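Local atomic coordinates of predicted ATPase involved in replication control, Cdc46/Mcm family (Methanopyrus kandleri AV19, PDB entry 3F8T), a protein that probably binds ATP and single-stranded DNA, as a homolog of the MCM replicative helicases that unwind DNA. Residues R97-E109 and M114-R126. The protein carries 2 engineered substitutions. Sequence-based numbering, arbitrary orientation.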
loop_
_atom_site.group_PDB
_atom_site.type_symbol
_atom_site.label_atom_id
_atom_site.label_comp_id
_atom_site.label_asym_id
_atom_site.label_seq_id
_atom_site.Cartn_x
_atom_site.Cartn_y
_atom_site.Cartn_z
ATOM N N ARG A 97 -10.455 10.318 -25.574
ATOM C CA ARG A 97 -10.588 9.699 -24.269
ATOM C C ARG A 97 -11.983 9.108 -24.159
ATOM O O ARG A 97 -12.939 9.625 -24.751
ATOM C CB ARG A 97 -10.359 10.726 -23.156
ATOM C CG ARG A 97 -8.951 11.360 -23.130
ATOM C CD ARG A 97 -7.851 10.363 -22.727
ATOM N NE ARG A 97 -6.536 11.001 -22.634
ATOM C CZ ARG A 97 -5.557 10.863 -23.528
ATOM N NH1 ARG A 97 -5.719 10.096 -24.598
ATOM N NH2 ARG A 97 -4.400 11.491 -23.342
ATOM N N PHE A 98 -12.094 8.025 -23.408
ATOM C CA PHE A 98 -13.387 7.442 -23.126
ATOM C C PHE A 98 -13.647 7.536 -21.627
ATOM O O PHE A 98 -12.741 7.324 -20.811
ATOM C CB PHE A 98 -13.450 5.982 -23.586
ATOM C CG PHE A 98 -13.186 5.783 -25.059
ATOM C CD1 PHE A 98 -11.879 5.648 -25.538
ATOM C CD2 PHE A 98 -14.246 5.690 -25.965
ATOM C CE1 PHE A 98 -11.627 5.443 -26.906
ATOM C CE2 PHE A 98 -14.007 5.482 -27.335
ATOM C CZ PHE A 98 -12.696 5.366 -27.802
ATOM N N ARG A 99 -14.889 7.852 -21.278
ATOM C CA ARG A 99 -15.327 7.857 -19.890
ATOM C C ARG A 99 -16.520 6.922 -19.772
ATOM O O ARG A 99 -17.185 6.612 -20.776
ATOM C CB ARG A 99 -15.720 9.276 -19.448
ATOM C CG ARG A 99 -14.678 10.363 -19.756
ATOM C CD ARG A 99 -13.424 10.228 -18.880
ATOM N NE ARG A 99 -12.215 10.792 -19.498
ATOM C CZ ARG A 99 -11.824 12.066 -19.407
ATOM N NH1 ARG A 99 -12.543 12.951 -18.726
ATOM N NH2 ARG A 99 -10.703 12.463 -20.011
ATOM N N GLY A 100 -16.781 6.469 -18.550
ATOM C CA GLY A 100 -17.992 5.718 -18.256
ATOM C C GLY A 100 -18.022 4.324 -18.835
ATOM O O GLY A 100 -19.042 3.899 -19.377
ATOM N N LEU A 101 -16.902 3.608 -18.718
ATOM C CA LEU A 101 -16.833 2.190 -19.082
ATOM C C LEU A 101 -17.918 1.385 -18.393
ATOM O O LEU A 101 -18.099 1.530 -17.185
ATOM C CB LEU A 101 -15.471 1.592 -18.688
ATOM C CG LEU A 101 -14.273 1.796 -19.610
ATOM C CD1 LEU A 101 -13.980 3.281 -19.807
ATOM C CD2 LEU A 101 -13.042 1.076 -19.039
ATOM N N PRO A 102 -18.654 0.545 -19.151
ATOM C CA PRO A 102 -19.520 -0.446 -18.505
ATOM C C PRO A 102 -18.731 -1.283 -17.491
ATOM O O PRO A 102 -17.536 -1.551 -17.682
ATOM C CB PRO A 102 -19.999 -1.310 -19.668
ATOM C CG PRO A 102 -19.960 -0.403 -20.846
ATOM C CD PRO A 102 -18.743 0.475 -20.622
ATOM N N HIS A 103 -19.412 -1.688 -16.424
ATOM C CA HIS A 103 -18.758 -2.254 -15.246
ATOM C C HIS A 103 -17.869 -3.467 -15.530
ATOM O O HIS A 103 -16.813 -3.624 -14.905
ATOM C CB HIS A 103 -19.791 -2.571 -14.158
ATOM C CG HIS A 103 -19.176 -2.976 -12.853
ATOM N ND1 HIS A 103 -18.697 -2.062 -11.940
ATOM C CD2 HIS A 103 -18.940 -4.199 -12.321
ATOM C CE1 HIS A 103 -18.206 -2.702 -10.893
ATOM N NE2 HIS A 103 -18.341 -4.000 -11.099
ATOM N N ARG A 104 -18.277 -4.298 -16.487
ATOM C CA ARG A 104 -17.532 -5.515 -16.828
ATOM C C ARG A 104 -16.180 -5.255 -17.504
ATOM O O ARG A 104 -15.336 -6.154 -17.561
ATOM C CB ARG A 104 -18.385 -6.468 -17.681
ATOM C CG ARG A 104 -18.815 -5.894 -19.002
ATOM C CD ARG A 104 -19.326 -6.948 -19.973
ATOM N NE ARG A 104 -18.239 -7.629 -20.675
ATOM C CZ ARG A 104 -18.301 -8.027 -21.943
ATOM N NH1 ARG A 104 -19.390 -7.788 -22.667
ATOM N NH2 ARG A 104 -17.263 -8.645 -22.500
ATOM N N PHE A 105 -15.976 -4.038 -18.015
ATOM C CA PHE A 105 -14.707 -3.683 -18.665
ATOM C C PHE A 105 -13.713 -3.033 -17.688
ATOM O O PHE A 105 -12.584 -2.689 -18.070
ATOM C CB PHE A 105 -14.940 -2.762 -19.873
ATOM C CG PHE A 105 -15.786 -3.383 -20.961
ATOM C CD1 PHE A 105 -17.172 -3.272 -20.927
ATOM C CD2 PHE A 105 -15.194 -4.070 -22.016
ATOM C CE1 PHE A 105 -17.964 -3.854 -21.938
ATOM C CE2 PHE A 105 -15.973 -4.648 -23.023
ATOM C CZ PHE A 105 -17.362 -4.531 -22.976
ATOM N N ARG A 106 -14.132 -2.867 -16.437
ATOM C CA ARG A 106 -13.299 -2.196 -15.421
ATOM C C ARG A 106 -12.572 -3.196 -14.525
ATOM O O ARG A 106 -13.122 -4.250 -14.186
ATOM C CB ARG A 106 -14.141 -1.260 -14.548
ATOM C CG ARG A 106 -14.890 -0.172 -15.303
ATOM C CD ARG A 106 -15.388 0.904 -14.350
ATOM N NE ARG A 106 -16.531 1.630 -14.897
ATOM C CZ ARG A 106 -16.930 2.835 -14.491
ATOM N NH1 ARG A 106 -16.267 3.477 -13.527
ATOM N NH2 ARG A 106 -17.988 3.412 -15.058
ATOM N N ARG A 107 -11.345 -2.848 -14.134
ATOM C CA ARG A 107 -10.518 -3.677 -13.250
ATOM C C ARG A 107 -10.432 -5.125 -13.724
ATOM O O ARG A 107 -10.666 -6.058 -12.955
ATOM C CB ARG A 107 -11.038 -3.612 -11.812
ATOM C CG ARG A 107 -10.993 -2.217 -11.218
ATOM C CD ARG A 107 -11.733 -2.164 -9.889
ATOM N NE ARG A 107 -11.826 -0.790 -9.406
ATOM C CZ ARG A 107 -12.861 0.022 -9.620
ATOM N NH1 ARG A 107 -13.929 -0.396 -10.304
ATOM N NH2 ARG A 107 -12.826 1.260 -9.140
ATOM N N VAL A 108 -10.105 -5.284 -15.002
ATOM C CA VAL A 108 -10.021 -6.581 -15.659
ATOM C C VAL A 108 -8.877 -7.410 -15.068
ATOM O O VAL A 108 -7.738 -6.955 -14.973
ATOM C CB VAL A 108 -9.859 -6.413 -17.197
ATOM C CG1 VAL A 108 -9.396 -7.699 -17.851
ATOM C CG2 VAL A 108 -11.171 -5.943 -17.821
ATOM N N GLU A 109 -9.207 -8.631 -14.664
ATOM C CA GLU A 109 -8.252 -9.508 -14.009
ATOM C C GLU A 109 -7.410 -10.330 -14.984
ATOM O O GLU A 109 -6.331 -10.804 -14.617
ATOM C CB GLU A 109 -8.982 -10.406 -13.004
ATOM C CG GLU A 109 -9.630 -9.617 -11.869
ATOM C CD GLU A 109 -10.231 -10.504 -10.791
ATOM O OE1 GLU A 109 -9.816 -11.682 -10.684
ATOM O OE2 GLU A 109 -11.113 -10.014 -10.048
ATOM N N MET A 114 -9.389 -10.006 -23.756
ATOM C CA MET A 114 -9.987 -8.707 -24.079
ATOM C C MET A 114 -9.291 -7.994 -25.239
ATOM O O MET A 114 -9.409 -6.774 -25.363
ATOM C CB MET A 114 -10.009 -7.771 -22.851
ATOM C CG MET A 114 -10.755 -8.295 -21.623
ATOM S SD MET A 114 -12.487 -8.653 -21.916
ATOM C CE MET A 114 -13.168 -7.006 -22.104
ATOM N N ASP A 115 -8.581 -8.732 -26.096
ATOM C CA ASP A 115 -7.842 -8.078 -27.180
ATOM C C ASP A 115 -8.772 -7.196 -27.999
ATOM O O ASP A 115 -9.894 -7.594 -28.294
ATOM C CB ASP A 115 -7.152 -9.079 -28.111
ATOM C CG ASP A 115 -6.040 -8.430 -28.926
ATOM O OD1 ASP A 115 -5.352 -7.533 -28.401
ATOM O OD2 ASP A 115 -5.836 -8.792 -30.083
ATOM N N GLY A 116 -8.306 -5.996 -28.334
ATOM C CA GLY A 116 -9.085 -5.050 -29.138
ATOM C C GLY A 116 -10.022 -4.136 -28.355
ATOM O O GLY A 116 -10.514 -3.156 -28.906
ATOM N N ALA A 117 -10.231 -4.452 -27.075
ATOM C CA ALA A 117 -11.228 -3.796 -26.224
ATOM C C ALA A 117 -10.677 -2.655 -25.363
ATOM O O ALA A 117 -9.497 -2.669 -24.953
ATOM C CB ALA A 117 -11.904 -4.827 -25.332
ATOM N N LEU A 118 -11.551 -1.685 -25.086
ATOM C CA LEU A 118 -11.300 -0.655 -24.088
ATOM C C LEU A 118 -11.567 -1.249 -22.716
ATOM O O LEU A 118 -12.647 -1.810 -22.463
ATOM C CB LEU A 118 -12.235 0.546 -24.311
ATOM C CG LEU A 118 -12.222 1.625 -23.220
ATOM C CD1 LEU A 118 -10.939 2.437 -23.300
ATOM C CD2 LEU A 118 -13.442 2.500 -23.410
ATOM N N ILE A 119 -10.583 -1.136 -21.834
ATOM C CA ILE A 119 -10.680 -1.688 -20.490
ATOM C C ILE A 119 -9.964 -0.775 -19.497
ATOM O O ILE A 119 -9.211 0.116 -19.904
ATOM C CB ILE A 119 -10.058 -3.130 -20.397
ATOM C CG1 ILE A 119 -8.523 -3.079 -20.453
ATOM C CG2 ILE A 119 -10.634 -4.051 -21.501
ATOM C CD1 ILE A 119 -7.830 -4.297 -19.894
ATOM N N SER A 120 -10.183 -1.013 -18.200
ATOM C CA SER A 120 -9.239 -0.500 -17.204
ATOM C C SER A 120 -8.610 -1.662 -16.441
ATOM O O SER A 120 -9.211 -2.742 -16.318
ATOM C CB SER A 120 -9.885 0.517 -16.251
ATOM O OG SER A 120 -10.538 -0.116 -15.172
ATOM N N ILE A 121 -7.374 -1.454 -16.000
ATOM C CA ILE A 121 -6.741 -2.340 -15.027
ATOM C C ILE A 121 -6.423 -1.530 -13.781
ATOM O O ILE A 121 -6.324 -0.303 -13.840
ATOM C CB ILE A 121 -5.460 -3.039 -15.586
ATOM C CG1 ILE A 121 -4.363 -2.034 -15.984
ATOM C CG2 ILE A 121 -5.838 -3.956 -16.740
ATOM C CD1 ILE A 121 -2.973 -2.669 -16.224
ATOM N N GLU A 122 -6.268 -2.218 -12.655
ATOM C CA GLU A 122 -5.842 -1.561 -11.446
ATOM C C GLU A 122 -4.859 -2.452 -10.702
ATOM O O GLU A 122 -5.097 -3.653 -10.543
ATOM C CB GLU A 122 -7.055 -1.255 -10.575
ATOM C CG GLU A 122 -6.747 -0.465 -9.308
ATOM C CD GLU A 122 -8.000 -0.246 -8.493
ATOM O OE1 GLU A 122 -8.513 -1.229 -7.931
ATOM O OE2 GLU A 122 -8.488 0.900 -8.440
ATOM N N GLY A 123 -3.745 -1.864 -10.280
ATOM C CA GLY A 123 -2.799 -2.564 -9.430
ATOM C C GLY A 123 -1.521 -1.800 -9.165
ATOM O O GLY A 123 -1.488 -0.580 -9.287
ATOM N N VAL A 124 -0.476 -2.530 -8.796
ATOM C CA VAL A 124 0.800 -1.940 -8.351
ATOM C C VAL A 124 1.826 -2.053 -9.459
ATOM O O VAL A 124 1.975 -3.117 -10.058
ATOM C CB VAL A 124 1.333 -2.616 -7.037
ATOM C CG1 VAL A 124 2.720 -2.066 -6.632
ATOM C CG2 VAL A 124 0.339 -2.405 -5.880
ATOM N N VAL A 125 2.503 -0.938 -9.743
ATOM C CA VAL A 125 3.524 -0.898 -10.778
ATOM C C VAL A 125 4.764 -1.640 -10.287
ATOM O O VAL A 125 5.373 -1.281 -9.270
ATOM C CB VAL A 125 3.882 0.569 -11.200
ATOM C CG1 VAL A 125 4.914 0.571 -12.320
ATOM C CG2 VAL A 125 2.626 1.348 -11.617
ATOM N N ARG A 126 5.130 -2.688 -11.014
ATOM C CA ARG A 126 6.300 -3.490 -10.664
ATOM C C ARG A 126 7.574 -2.921 -11.266
ATOM O O ARG A 126 8.658 -3.041 -10.679
ATOM C CB ARG A 126 6.118 -4.911 -11.183
ATOM C CG ARG A 126 4.983 -5.662 -10.515
ATOM C CD ARG A 126 5.428 -6.253 -9.188
ATOM N NE ARG A 126 6.047 -7.552 -9.397
ATOM C CZ ARG A 126 5.520 -8.711 -9.023
ATOM N NH1 ARG A 126 4.358 -8.765 -8.384
ATOM N NH2 ARG A 126 6.174 -9.825 -9.284
HETATM O O HOH W 1 -7.337 -4.917 -12.904
#
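Phe-105, Arg-107 and Val-108 run beside strand 118-126 in parallel sense, the register pairing Phe-105 with Ile-119 and Arg-107 with Ile-121. Two backbone bonds fix it: Ser-120 N donates to Phe-105 O at 2.9 Å, and Ser-120 O accepts from Val-108 N, the residue after the left-handed backbone of Arg-107. Between them the serine torsion (chi1 85°) brings Ser-120 OG to Arg-107 N, 3.0 Å away on a nearly straight N-H...O line of 170°. A water joins Val-108 O to Glu-122 N.

Two apolar patches flank the strand. On one side Leu-118 CD2 lies 3.5 Å from Phe-98 CB and also meets Leu-101 CD1, while Leu-101 CD2 rests on Ser-120 N, 3.6 Å away. With only an alanine methyl at Leu-101, Leu-118 CD2 would probably lose a packing partner, and the Ile-119 to Ser-120 peptide its cover. On the other, Val-108 CG2 crosses Ile-119 CB at 4.0 Å, roughly at right angles, and Val-108 CG1 meets Met-114 CG; the folded methionine chain turns CE back to Phe-105 CD2, 3.6 Å off. Helix 64-72 packs against Phe-105, and Leu-164 of strand 160-168 touches both leucines, so the contact joins the N-terminal helical region to the OB-fold barrel.

Leu-118 O, buried without a polar partner, is covered by Phe-105 CD2 at 3.4 Å. Ser-120 OG also bonds Glu-162, linking the loop to strand 160-168. Glu-122 OE1 meets the Arg-107 guanidinium edge near its plane, NE 3.7 Å away, the planes 67° apart. Being long, with Arg-107 exposed and Arg-160 also pairing with Glu-122, this salt bridge probably adds little beside the backbone and serine bonds.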